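Long-range contacts in phosphoinositol-specific phospholipase C (Pseudomonas sp., PDB 5FYP), which probably cleaves phosphatidylinositol lipids at the glycerol side of the phosphodiester in a calcium-dependent manner, with a catalytic domain of the TIM-barrel type: residues Met238-Lys243 / Arg260-Asp265; Tyr199-Thr204 / Gly227-Ser232; His111-Leu116 / Pro175-Leu180; Phe7-Ser12 / Gly291-Arg296. All coordinates share one frame; numbering follows the deposited sequence. Where two conformers were deposited one is given.

Contact 1. Residues Met238-Lys243 / Arg260-Asp265; sequences MNNMGK and RVWGDD
Backbone hydrogen bonds join Asn-239 and Met-241 to Arg-260 and Trp-262, on neighbouring parallel strands linked through helix 249-254 in a beta-alpha-beta crossover. Arg-260 N gives to Asn-239 O at 3.0 Å, Met-241 N to Arg-260 O at 2.8 Å, and Trp-262 N to Met-241 O at 3.0 Å. A CH-pi contact follows: Gly-242 CA lies 3.8 Å from the centroid of the five-membered ring of Trp-262, over one face. A chi1 of 58° sets Trp-262 CG between backbone N and carbonyl carbon, and from there the indole reaches across Gly-242. The Asn-240 amide and the Arg-260 guanidinium run alongside each other, almost coplanar, and OD1 sits at the guanidinium edge with a weak bond from NH1 (3.4 Å). On the other face of the sheet, Met-241 CB rests 4.1 Å from Val-261 CG2. Waters add bridges: two each link Lys-243 NZ to Gly-263 O, and a third takes the N-H of Trp-262 NE1 in the ring plane. The stronger partner of Arg-260 is Glu-48, a calcium ligand, through a salt bridge at NH2; the strand pairing, with Asn-240 a weak contributor, probably helps hold this second-shell arginine beside the metal site.

Contact 2. Residues Tyr199-Thr204 / Gly227-Ser232; sequences YAEART and GMSSQS. With SO4 (sulfate ion), chain E.
The one direct hydrogen bond between residues 199-204 and 227-232 comes from Ser-229: its OG donates to Glu-201 OE2 at 2.7 Å, meeting that oxygen on its anti side, 35° out of the carboxylate plane. The same OG accepts from Ser-232 N at 3.0 Å; with chi1 at 64° it lies between its own backbone N and carbonyl carbon, from where it can face both partners. Ser-229 N bonds to Ser-197 OG. Two residues on, Gln-231 extends its chain toward Glu-201 and Thr-204. Its NE2 lies 3.7 Å from Thr-204 CG2, but water carries the polar link: one molecule spans Gln-231 NE2 and Glu-201 O, another Gln-231 OE1 and Glu-201 OE2. Ser-232 then presses inward, its OG 3.6 Å from Ala-200 CB and only 3.1 Å from Glu-201 CG, while its hydrogen-bond partner is the backbone O of Ser-197, one helical turn before Glu-201. Arg-203 belongs to another side of the helix. There its guanidinium edge grips a sulfate, probably from the crystallisation liquor, with NH1 bonded to O1 at 2.9 Å and NH2 to O3 at 2.8 Å, and NE is paired with Asp-137. What Ser-229 builds is a classic serine N-cap, its hydroxyl receiving the N-H three residues on at the start of helix 230-233, here tied as well to a glutamate of a neighbouring helix.

Contact 3. Residues His111-Leu116 / Pro175-Leu180; sequences HFPITL and PTANDL
Pro-113 pushes its ring against Leu-180 and the turn that begins at Ala-177, and its carbons can be taken in order. CB, which points toward that turn, lies 3.6 Å from the carbonyl oxygen of Leu-180. CG, the tip of the pyrrolidine, meets Leu-180 CB at 3.8 Å, the two side chains crossing at about a right angle. CD, where the ring returns to the backbone, faces two carbonyl oxygens, Leu-180 O at 3.7 Å and Ala-177 O at 3.8 Å, and also lies above one face of the preceding Phe-112 ring, toward its rim. That phenyl is the second arm of the contact. With Phe-112 CG anti to the backbone N (chi1 -175°), the ring swings back toward the turn although its CB leads away, and CE2 comes within 3.5 Å of Ala-177 CB. Ile-20 of strand 20-25 touches both Phe-112 and Ala-177.

Each partner is braced on its own side. His-111 ND1 donates to Phe-112 O at 2.8 Å, a straight bond (170°) that reaches the oxygen from above the carbonyl plane, and His-111 NE2 is bonded to Ser-105, fixing the imidazole at both nitrogens. On the other segment Thr-176 OG1 accepts from Asp-179 N (3.0 Å), an ST motif, and Thr-176 N returns a bond to Asp-179 OD2 (2.9 Å). No hydrogen bond joins the two segments, so their buried fit depends on apolar shape; beyond Leu-180, backbone bonds of His-111 with Gly-182 and Ile-114 with Lys-183 take over.

Contact 4. Residues Phe7-Ser12 / Gly291-Arg296; sequences FIDPAS and GGYRIR
Ile-295 fills the middle of this contact between Phe-7 and Ile-8. Its CD1 meets the edge of the Phe-7 ring at CE1 (3.9 Å) and lies 4.1 Å from Ile-8 CG1, all three side chains pointing the same way; Phe-112 touches both isoleucines. Next to this core, Asp-9 stacks on Tyr-293: its CB stands over the phenol face, 3.7 Å from the ring centroid, and the carboxylate runs nearly parallel to the ring. A chi1 of -180° sends the Asp-9 carboxylate carbon away from its backbone N and out across the ring. Between the backbones a single beta bridge pairs Ile-8 with Ile-295, fastening the N-terminal loop onto strand 295-297, an edge strand of its sheet. Asp-9 N gives to Ile-295 O at 2.9 Å, and Phe-7 O accepts two N-H groups, Arg-294 N at 2.8 Å on a lone pair and Ile-295 N at 3.2 Å. Beyond the bridge the loop closes on itself: Asp-9 OD1 takes Ala-11 N in an Asx turn, and Asp-9 O holds both N and OG of Ser-12. At the rim, Arg-294 lays NH1 beside Phe-7 CB (3.6 Å) while its guanidinium bonds to the carbonyls of Ala-286 and Ser-43.

How the contacts relate
Contact 4 joins the two ends of the chain; contacts 3, 2 and 1 follow in that order between them. Contacts 3 and 4 adjoin, centres about 14 Å apart: Phe-112 packs with Ile-8 and Ile-295 in one apolar cluster, and Ala-177 CB rests on the Ser-12 carbonyl. Contacts 1 and 4 reach the same sheet, at its outermost strands 238-242 and 295-297. Contact 2, its centre about 35 Å from that of contact 4, leads into strand 238-242. The Arg-260 side chain of contact 1 lies about 6 Å from the calcium ion, and strand 114-120 of contact 3, in the other sheet, runs on to the calcium ligand Asp-119, consistent with a TIM-barrel-type core whose edge contact 4 closes.

Contact 1. Residues Met238-Lys243 / Arg260-Asp265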
loop_
_atom_site.group_PDB
_atom_site.type_symbol
_atom_site.label_atom_id
_atom_site.label_comp_id
_atom_site.label_asym_id
_atom_site.label_seq_id
_atom_site.Cartn_x
_atom_site.Cartn_y
_atom_site.Cartn_z
ATOM N N MET A 238 -5.296 2.857 7.364
ATOM C CA MET A 238 -4.845 3.520 6.153
ATOM C C MET A 238 -6.072 4.020 5.409
ATOM O O MET A 238 -7.148 3.431 5.538
ATOM C CB MET A 238 -4.069 2.571 5.244
ATOM C CG MET A 238 -2.785 2.060 5.874
ATOM S SD MET A 238 -1.681 1.498 4.558
ATOM C CE MET A 238 -0.223 1.009 5.480
ATOM N N ASN A 239 -5.903 5.100 4.650
ATOM C CA ASN A 239 -7.012 5.680 3.891
ATOM C C ASN A 239 -6.522 6.108 2.516
ATOM O O ASN A 239 -5.427 6.624 2.367
ATOM C CB ASN A 239 -7.627 6.862 4.636
ATOM C CG ASN A 239 -8.379 6.407 5.875
ATOM O OD1 ASN A 239 -7.816 6.347 6.990
ATOM N ND2 ASN A 239 -9.636 6.055 5.691
ATOM N N ASN A 240 -7.387 5.901 1.510
ATOM C CA ASN A 240 -7.053 6.148 0.108
ATOM C C ASN A 240 -7.984 7.247 -0.423
ATOM O O ASN A 240 -9.203 7.139 -0.363
ATOM C CB ASN A 240 -7.112 4.887 -0.781
ATOM C CG ASN A 240 -6.131 4.916 -1.996
ATOM O OD1 ASN A 240 -4.886 5.124 -1.941
ATOM N ND2 ASN A 240 -6.718 4.604 -3.121
ATOM N N MET A 241 -7.359 8.283 -0.976
ATOM C CA MET A 241 -8.066 9.471 -1.444
ATOM C C MET A 241 -7.666 9.833 -2.851
ATOM O O MET A 241 -6.490 9.928 -3.168
ATOM C CB MET A 241 -7.777 10.659 -0.537
ATOM C CG MET A 241 -8.584 10.505 0.743
ATOM S SD MET A 241 -7.844 9.715 2.150
ATOM C CE MET A 241 -6.149 10.486 2.216
ATOM N N GLY A 242 -8.655 10.091 -3.688
ATOM C CA GLY A 242 -8.402 10.746 -4.957
ATOM C C GLY A 242 -8.207 12.237 -4.749
ATOM O O GLY A 242 -8.365 12.794 -3.660
ATOM N N LYS A 243 -7.875 12.920 -5.852
ATOM C CA LYS A 243 -7.537 14.337 -5.812
ATOM C C LYS A 243 -8.600 15.179 -5.106
ATOM O O LYS A 243 -8.270 16.051 -4.307
ATOM C CB LYS A 243 -7.304 14.835 -7.259
ATOM C CG LYS A 243 -7.164 16.333 -7.428
ATOM C CD LYS A 243 -6.785 16.732 -8.847
ATOM C CE LYS A 243 -7.844 16.402 -9.898
ATOM N NZ LYS A 243 -7.350 16.752 -11.266
ATOM N N ARG A 260 -2.961 8.047 1.524
ATOM C CA ARG A 260 -2.419 8.101 0.160
ATOM C C ARG A 260 -3.355 8.939 -0.691
ATOM O O ARG A 260 -4.577 8.773 -0.628
ATOM C CB ARG A 260 -2.279 6.714 -0.434
ATOM C CG ARG A 260 -1.687 6.697 -1.836
ATOM C CD ARG A 260 -1.159 5.307 -2.193
ATOM N NE ARG A 260 -0.612 5.181 -3.542
ATOM C CZ ARG A 260 -1.346 5.026 -4.611
ATOM N NH1 ARG A 260 -2.670 5.078 -4.536
ATOM N NH2 ARG A 260 -0.738 4.854 -5.786
ATOM N N VAL A 261 -2.758 9.842 -1.479
ATOM C CA VAL A 261 -3.505 10.674 -2.433
ATOM C C VAL A 261 -2.990 10.411 -3.830
ATOM O O VAL A 261 -1.777 10.552 -4.082
ATOM C CB VAL A 261 -3.409 12.167 -2.117
ATOM C CG1 VAL A 261 -4.027 13.007 -3.226
ATOM C CG2 VAL A 261 -4.084 12.449 -0.789
ATOM N N TRP A 262 -3.890 10.037 -4.731
ATOM C CA TRP A 262 -3.562 9.765 -6.118
ATOM C C TRP A 262 -4.296 10.742 -7.036
ATOM O O TRP A 262 -5.326 11.305 -6.659
ATOM C CB TRP A 262 -3.891 8.298 -6.468
ATOM C CG TRP A 262 -5.315 7.935 -6.244
ATOM C CD1 TRP A 262 -5.881 7.476 -5.113
ATOM C CD2 TRP A 262 -6.365 8.040 -7.207
ATOM N NE1 TRP A 262 -7.235 7.306 -5.288
ATOM C CE2 TRP A 262 -7.544 7.627 -6.581
ATOM C CE3 TRP A 262 -6.411 8.435 -8.554
ATOM C CZ2 TRP A 262 -8.784 7.605 -7.247
ATOM C CZ3 TRP A 262 -7.644 8.413 -9.224
ATOM C CH2 TRP A 262 -8.803 8.009 -8.560
ATOM N N GLY A 263 -3.732 10.951 -8.221
ATOM C CA GLY A 263 -4.333 11.800 -9.225
ATOM C C GLY A 263 -4.036 13.269 -9.098
ATOM O O GLY A 263 -4.630 14.053 -9.822
ATOM N N ASP A 264 -3.128 13.642 -8.214
ATOM C CA ASP A 264 -2.869 15.068 -7.929
ATOM C C ASP A 264 -1.460 15.464 -8.364
ATOM O O ASP A 264 -0.775 16.214 -7.695
ATOM C CB ASP A 264 -3.093 15.369 -6.449
ATOM C CG ASP A 264 -3.341 16.830 -6.161
ATOM O OD1 ASP A 264 -3.918 17.530 -7.044
ATOM O OD2 ASP A 264 -3.059 17.276 -5.035
ATOM N N ASP A 265 -1.110 15.071 -9.580
ATOM C CA ASP A 265 0.258 15.191 -10.065
ATOM C C ASP A 265 0.784 16.603 -10.265
ATOM O O ASP A 265 1.994 16.799 -10.340
ATOM C CB ASP A 265 0.406 14.441 -11.403
ATOM C CG ASP A 265 0.164 12.958 -11.237
ATOM O OD1 ASP A 265 -1.037 12.610 -11.037
ATOM O OD2 ASP A 265 1.143 12.207 -11.213
HETATM O O HOH W 1 -9.726 6.887 -3.501
HETATM O O HOH W 2 -4.254 16.402 -11.267
HETATM O O HOH W 3 -6.582 13.824 -11.717
#

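Contact 2. Residues Tyr199-Thr204 / Gly227-Ser232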
loop_
_atom_site.group_PDB
_atom_site.type_symbol
_atom_site.label_atom_id
_atom_site.label_comp_id
_atom_site.label_asym_id
_atom_site.label_seq_id
_atom_site.Cartn_x
_atom_site.Cartn_y
_atom_site.Cartn_z
ATOM N N TYR A 199 -12.402 -8.910 2.588
ATOM C CA TYR A 199 -11.064 -9.360 2.964
ATOM C C TYR A 199 -10.891 -9.353 4.487
ATOM O O TYR A 199 -10.455 -10.342 5.082
ATOM C CB TYR A 199 -10.026 -8.492 2.254
ATOM C CG TYR A 199 -8.624 -8.776 2.734
ATOM C CD1 TYR A 199 -7.871 -9.822 2.188
ATOM C CD2 TYR A 199 -8.062 -8.040 3.755
ATOM C CE1 TYR A 199 -6.617 -10.132 2.670
ATOM C CE2 TYR A 199 -6.792 -8.320 4.246
ATOM C CZ TYR A 199 -6.078 -9.392 3.705
ATOM O OH TYR A 199 -4.854 -9.667 4.226
ATOM N N ALA A 200 -11.255 -8.250 5.138
ATOM C CA ALA A 200 -11.075 -8.136 6.572
ATOM C C ALA A 200 -11.960 -9.108 7.342
ATOM O O ALA A 200 -11.543 -9.658 8.363
ATOM C CB ALA A 200 -11.312 -6.703 7.036
ATOM N N GLU A 201 -13.191 -9.319 6.873
ATOM C CA GLU A 201 -14.068 -10.302 7.534
ATOM C C GLU A 201 -13.507 -11.710 7.426
ATOM O O GLU A 201 -13.634 -12.495 8.356
ATOM C CB GLU A 201 -15.483 -10.196 6.967
ATOM C CG GLU A 201 -16.141 -8.931 7.477
ATOM C CD GLU A 201 -17.610 -8.950 7.585
ATOM O OE1 GLU A 201 -18.232 -9.828 6.907
ATOM O OE2 GLU A 201 -18.068 -8.046 8.347
ATOM N N ALA A 202 -12.872 -12.015 6.312
ATOM C CA ALA A 202 -12.290 -13.348 6.112
ATOM C C ALA A 202 -11.022 -13.565 6.957
ATOM O O ALA A 202 -10.845 -14.644 7.509
ATOM C CB ALA A 202 -11.973 -13.569 4.649
ATOM N N ARG A 203 -10.171 -12.560 7.032
ATOM C CA ARG A 203 -8.827 -12.736 7.592
ATOM C C ARG A 203 -8.671 -12.253 9.029
ATOM O O ARG A 203 -7.746 -12.676 9.712
ATOM C CB ARG A 203 -7.769 -12.085 6.697
ATOM C CG ARG A 203 -7.759 -12.598 5.254
ATOM C CD ARG A 203 -7.729 -14.095 5.120
ATOM N NE ARG A 203 -6.576 -14.676 5.809
ATOM C CZ ARG A 203 -6.575 -15.828 6.491
ATOM N NH1 ARG A 203 -7.681 -16.567 6.611
ATOM N NH2 ARG A 203 -5.493 -16.207 7.123
ATOM N N THR A 204 -9.524 -11.306 9.442
ATOM C CA THR A 204 -9.505 -10.690 10.770
ATOM C C THR A 204 -8.065 -10.366 11.181
ATOM O O THR A 204 -7.318 -9.753 10.408
ATOM C CB THR A 204 -10.362 -11.455 11.782
ATOM O OG1 THR A 204 -9.834 -12.762 12.010
ATOM C CG2 THR A 204 -11.805 -11.520 11.321
ATOM N N GLY A 227 -19.637 1.326 2.639
ATOM C CA GLY A 227 -19.473 0.066 1.968
ATOM C C GLY A 227 -18.890 -1.064 2.791
ATOM O O GLY A 227 -18.653 -2.147 2.243
ATOM N N MET A 228 -18.625 -0.841 4.086
ATOM C CA MET A 228 -18.037 -1.866 4.951
ATOM C C MET A 228 -18.897 -2.093 6.169
ATOM O O MET A 228 -19.641 -1.228 6.638
ATOM C CB MET A 228 -16.617 -1.521 5.399
ATOM C CG MET A 228 -15.709 -1.101 4.230
ATOM S SD MET A 228 -13.983 -1.591 4.419
ATOM C CE MET A 228 -13.636 -0.893 6.017
ATOM N N SER A 229 -18.697 -3.259 6.768
ATOM C CA SER A 229 -19.258 -3.504 8.086
ATOM C C SER A 229 -18.514 -2.700 9.161
ATOM O O SER A 229 -17.371 -2.263 8.993
ATOM C CB SER A 229 -19.151 -4.979 8.434
ATOM O OG SER A 229 -17.786 -5.370 8.533
ATOM N N SER A 230 -19.174 -2.513 10.293
ATOM C CA SER A 230 -18.522 -1.952 11.461
ATOM C C SER A 230 -17.286 -2.788 11.886
ATOM O O SER A 230 -16.216 -2.268 12.207
ATOM C CB SER A 230 -19.532 -1.800 12.575
ATOM O OG SER A 230 -18.896 -1.243 13.683
ATOM N N GLN A 231 -17.426 -4.107 11.873
ATOM C CA GLN A 231 -16.305 -4.962 12.268
ATOM C C GLN A 231 -15.083 -4.727 11.351
ATOM O O GLN A 231 -13.959 -4.553 11.829
ATOM C CB GLN A 231 -16.720 -6.421 12.177
ATOM C CG GLN A 231 -15.602 -7.412 12.384
ATOM C CD GLN A 231 -16.011 -8.845 12.048
ATOM O OE1 GLN A 231 -17.198 -9.145 12.036
ATOM N NE2 GLN A 231 -15.052 -9.734 11.774
ATOM N N SER A 232 -15.310 -4.702 10.044
ATOM C CA SER A 232 -14.190 -4.457 9.134
ATOM C C SER A 232 -13.603 -3.066 9.283
ATOM O O SER A 232 -12.382 -2.853 9.130
ATOM C CB SER A 232 -14.581 -4.707 7.701
ATOM O OG SER A 232 -14.817 -6.089 7.538
HETATM S S SO4 E . -6.316 -19.526 8.818
HETATM O O1 SO4 E . -7.589 -18.826 8.419
HETATM O O2 SO4 E . -6.342 -20.892 8.207
HETATM O O3 SO4 E . -5.137 -18.777 8.278
HETATM O O4 SO4 E . -6.243 -19.824 10.289
HETATM O O HOH W 4 -15.213 -12.208 10.602
HETATM O O HOH W 5 -19.987 -8.190 10.928
#

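Contact 3. Residues His111-Leu116 / Pro175-Leu180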
loop_
_atom_site.group_PDB
_atom_site.type_symbol
_atom_site.label_atom_id
_atom_site.label_comp_id
_atom_site.label_asym_id
_atom_site.label_seq_id
_atom_site.Cartn_x
_atom_site.Cartn_y
_atom_site.Cartn_z
ATOM N N HIS A 111 17.093 -1.544 4.376
ATOM C CA HIS A 111 16.337 -0.584 3.612
ATOM C C HIS A 111 15.191 0.049 4.395
ATOM O O HIS A 111 14.583 -0.566 5.282
ATOM C CB HIS A 111 15.816 -1.188 2.295
ATOM C CG HIS A 111 14.840 -2.328 2.439
ATOM N ND1 HIS A 111 13.514 -2.155 2.733
ATOM C CD2 HIS A 111 15.014 -3.659 2.274
ATOM C CE1 HIS A 111 12.915 -3.334 2.758
ATOM N NE2 HIS A 111 13.796 -4.261 2.464
ATOM N N PHE A 112 14.900 1.288 4.047
ATOM C CA PHE A 112 13.697 1.956 4.489
ATOM C C PHE A 112 12.500 1.078 4.128
ATOM O O PHE A 112 12.504 0.433 3.072
ATOM C CB PHE A 112 13.629 3.320 3.786
ATOM C CG PHE A 112 12.499 4.178 4.221
ATOM C CD1 PHE A 112 11.240 4.016 3.667
ATOM C CD2 PHE A 112 12.670 5.146 5.192
ATOM C CE1 PHE A 112 10.171 4.771 4.108
ATOM C CE2 PHE A 112 11.620 5.927 5.604
ATOM C CZ PHE A 112 10.368 5.735 5.068
ATOM N N PRO A 113 11.473 0.990 4.984
ATOM C CA PRO A 113 10.374 0.079 4.695
ATOM C C PRO A 113 9.729 0.350 3.343
ATOM O O PRO A 113 9.492 1.513 2.984
ATOM C CB PRO A 113 9.397 0.326 5.841
ATOM C CG PRO A 113 9.775 1.683 6.374
ATOM C CD PRO A 113 11.276 1.698 6.249
ATOM N N ILE A 114 9.433 -0.732 2.626
ATOM C CA ILE A 114 8.776 -0.641 1.316
ATOM C C ILE A 114 7.276 -0.824 1.496
ATOM O O ILE A 114 6.868 -1.760 2.166
ATOM C CB ILE A 114 9.306 -1.705 0.368
ATOM C CG1 ILE A 114 10.787 -1.489 0.085
ATOM C CG2 ILE A 114 8.497 -1.758 -0.925
ATOM C CD1 ILE A 114 11.478 -2.703 -0.513
ATOM N N THR A 115 6.506 0.060 0.893
ATOM C CA THR A 115 5.057 -0.049 0.905
ATOM C C THR A 115 4.599 -0.381 -0.514
ATOM O O THR A 115 4.954 0.313 -1.469
ATOM C CB THR A 115 4.394 1.235 1.412
ATOM O OG1 THR A 115 4.846 1.501 2.738
ATOM C CG2 THR A 115 2.886 1.118 1.465
ATOM N N LEU A 116 3.818 -1.444 -0.649
ATOM C CA LEU A 116 3.273 -1.888 -1.945
ATOM C C LEU A 116 1.767 -1.748 -1.933
ATOM O O LEU A 116 1.076 -2.413 -1.162
ATOM C CB LEU A 116 3.610 -3.328 -2.246
ATOM C CG LEU A 116 5.013 -3.763 -2.315
ATOM C CD1 LEU A 116 5.094 -5.222 -2.771
ATOM C CD2 LEU A 116 5.819 -2.886 -3.260
ATOM N N PRO A 175 5.701 2.314 14.635
ATOM C CA PRO A 175 7.148 2.151 14.726
ATOM C C PRO A 175 7.859 3.115 13.772
ATOM O O PRO A 175 7.312 3.551 12.739
ATOM C CB PRO A 175 7.366 0.691 14.310
ATOM C CG PRO A 175 6.035 0.025 14.579
ATOM C CD PRO A 175 5.040 1.076 14.214
ATOM N N THR A 176 9.094 3.431 14.120
ATOM C CA THR A 176 9.883 4.350 13.298
ATOM C C THR A 176 10.365 3.667 12.037
ATOM O O THR A 176 10.363 2.425 11.929
ATOM C CB THR A 176 11.112 4.916 14.043
ATOM O OG1 THR A 176 11.969 3.820 14.316
ATOM C CG2 THR A 176 10.702 5.641 15.332
ATOM N N ALA A 177 10.830 4.452 11.076
ATOM C CA ALA A 177 11.471 3.859 9.896
ATOM C C ALA A 177 12.642 2.957 10.296
ATOM O O ALA A 177 12.807 1.882 9.717
ATOM C CB ALA A 177 11.870 4.904 8.902
ATOM N N ASN A 178 13.438 3.376 11.275
ATOM C CA ASN A 178 14.519 2.521 11.791
ATOM C C ASN A 178 13.975 1.188 12.322
ATOM O O ASN A 178 14.513 0.124 12.034
ATOM C CB ASN A 178 15.284 3.245 12.903
ATOM C CG ASN A 178 16.433 2.434 13.420
ATOM O OD1 ASN A 178 17.298 2.097 12.652
ATOM N ND2 ASN A 178 16.409 2.077 14.685
ATOM N N ASP A 179 12.894 1.246 13.107
ATOM C CA ASP A 179 12.272 0.037 13.624
ATOM C C ASP A 179 11.814 -0.885 12.474
ATOM O O ASP A 179 11.795 -2.110 12.626
ATOM C CB ASP A 179 11.018 0.345 14.447
ATOM C CG ASP A 179 11.271 1.067 15.745
ATOM O OD1 ASP A 179 12.355 0.925 16.341
ATOM O OD2 ASP A 179 10.307 1.774 16.182
ATOM N N LEU A 180 11.411 -0.269 11.365
ATOM C CA LEU A 180 10.868 -0.972 10.205
ATOM C C LEU A 180 11.897 -1.235 9.103
ATOM O O LEU A 180 11.541 -1.543 7.970
ATOM C CB LEU A 180 9.674 -0.203 9.646
ATOM C CG LEU A 180 8.469 -0.058 10.568
ATOM C CD1 LEU A 180 7.499 0.933 9.975
ATOM C CD2 LEU A 180 7.824 -1.385 10.827
#

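Contact 4. Residues Phe7-Ser12 / Gly291-Arg296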
loop_
_atom_site.group_PDB
_atom_site.type_symbol
_atom_site.label_atom_id
_atom_site.label_comp_id
_atom_site.label_asym_id
_atom_site.label_seq_id
_atom_site.Cartn_x
_atom_site.Cartn_y
_atom_site.Cartn_z
ATOM N N PHE A 7 17.959 10.371 -1.631
ATOM C CA PHE A 7 16.581 10.829 -1.642
ATOM C C PHE A 7 15.892 10.739 -0.289
ATOM O O PHE A 7 14.777 11.254 -0.143
ATOM C CB PHE A 7 15.746 10.162 -2.767
ATOM C CG PHE A 7 15.394 8.721 -2.560
ATOM C CD1 PHE A 7 14.311 8.371 -1.788
ATOM C CD2 PHE A 7 16.109 7.707 -3.200
ATOM C CE1 PHE A 7 13.941 7.056 -1.641
ATOM C CE2 PHE A 7 15.732 6.391 -3.053
ATOM C CZ PHE A 7 14.633 6.063 -2.280
ATOM N N ILE A 8 16.507 10.075 0.684
ATOM C CA ILE A 8 15.884 9.908 2.014
ATOM C C ILE A 8 16.502 10.926 2.971
ATOM O O ILE A 8 17.694 10.927 3.229
ATOM C CB ILE A 8 16.072 8.488 2.566
ATOM C CG1 ILE A 8 15.406 7.482 1.614
ATOM C CG2 ILE A 8 15.478 8.397 3.981
ATOM C CD1 ILE A 8 15.468 6.049 2.046
ATOM N N ASP A 9 15.666 11.795 3.505
ATOM C CA ASP A 9 16.128 12.716 4.558
ATOM C C ASP A 9 16.545 11.870 5.767
ATOM O O ASP A 9 15.730 11.135 6.272
ATOM C CB ASP A 9 14.990 13.697 4.869
ATOM C CG ASP A 9 15.318 14.712 5.932
ATOM O OD1 ASP A 9 16.258 14.517 6.728
ATOM O OD2 ASP A 9 14.573 15.700 5.989
ATOM N N PRO A 10 17.810 12.032 6.259
ATOM C CA PRO A 10 18.253 11.213 7.381
ATOM C C PRO A 10 17.393 11.369 8.650
ATOM O O PRO A 10 17.334 10.454 9.460
ATOM C CB PRO A 10 19.692 11.676 7.611
ATOM C CG PRO A 10 20.129 12.187 6.283
ATOM C CD PRO A 10 18.914 12.835 5.701
ATOM N N ALA A 11 16.687 12.491 8.783
ATOM C CA ALA A 11 15.788 12.696 9.931
ATOM C C ALA A 11 14.610 11.707 9.912
ATOM O O ALA A 11 13.941 11.526 10.931
ATOM C CB ALA A 11 15.282 14.125 9.938
ATOM N N SER A 12 14.352 11.086 8.765
ATOM C CA SER A 12 13.256 10.144 8.651
ATOM C C SER A 12 13.410 8.915 9.554
ATOM O O SER A 12 12.427 8.348 10.006
ATOM C CB SER A 12 13.137 9.640 7.202
ATOM O OG SER A 12 12.968 10.701 6.290
ATOM N N GLY A 291 13.482 19.841 -1.375
ATOM C CA GLY A 291 14.820 19.984 -0.775
ATOM C C GLY A 291 15.768 18.841 -1.112
ATOM O O GLY A 291 16.627 18.468 -0.314
ATOM N N GLY A 292 15.556 18.248 -2.291
ATOM C CA GLY A 292 16.354 17.109 -2.764
ATOM C C GLY A 292 15.905 15.747 -2.278
ATOM O O GLY A 292 16.515 14.739 -2.648
ATOM N N TYR A 293 14.838 15.720 -1.474
ATOM C CA TYR A 293 14.376 14.497 -0.855
ATOM C C TYR A 293 13.026 14.044 -1.427
ATOM O O TYR A 293 12.170 14.864 -1.770
ATOM C CB TYR A 293 14.247 14.663 0.649
ATOM C CG TYR A 293 15.547 14.979 1.355
ATOM C CD1 TYR A 293 16.650 14.128 1.252
ATOM C CD2 TYR A 293 15.649 16.091 2.161
ATOM C CE1 TYR A 293 17.855 14.415 1.902
ATOM C CE2 TYR A 293 16.841 16.384 2.835
ATOM C CZ TYR A 293 17.912 15.514 2.697
ATOM O OH TYR A 293 19.096 15.815 3.364
ATOM N N ARG A 294 12.847 12.723 -1.480
ATOM C CA ARG A 294 11.550 12.103 -1.781
ATOM C C ARG A 294 10.910 11.445 -0.576
ATOM O O ARG A 294 9.776 10.980 -0.669
ATOM C CB ARG A 294 11.641 11.116 -2.934
ATOM C CG ARG A 294 12.157 11.736 -4.216
ATOM C CD ARG A 294 11.771 10.917 -5.453
ATOM N NE ARG A 294 12.564 11.304 -6.617
ATOM C CZ ARG A 294 13.810 10.904 -6.852
ATOM N NH1 ARG A 294 14.399 10.006 -6.105
ATOM N NH2 ARG A 294 14.468 11.416 -7.895
ATOM N N ILE A 295 11.621 11.402 0.561
ATOM C CA ILE A 295 11.109 10.861 1.821
ATOM C C ILE A 295 11.613 11.786 2.911
ATOM O O ILE A 295 12.827 12.030 3.015
ATOM C CB ILE A 295 11.573 9.413 2.101
ATOM C CG1 ILE A 295 11.070 8.465 1.005
ATOM C CG2 ILE A 295 11.162 8.970 3.486
ATOM C CD1 ILE A 295 11.376 7.022 1.231
ATOM N N ARG A 296 10.711 12.322 3.721
ATOM C CA ARG A 296 11.116 13.202 4.814
ATOM C C ARG A 296 10.019 13.305 5.839
ATOM O O ARG A 296 8.853 13.116 5.527
ATOM C CB ARG A 296 11.456 14.590 4.317
ATOM C CG ARG A 296 10.490 15.163 3.346
ATOM C CD ARG A 296 10.674 16.656 3.232
ATOM N NE ARG A 296 9.998 17.317 4.344
ATOM C CZ ARG A 296 9.775 18.616 4.446
ATOM N NH1 ARG A 296 10.201 19.478 3.506
ATOM N NH2 ARG A 296 9.096 19.023 5.513
#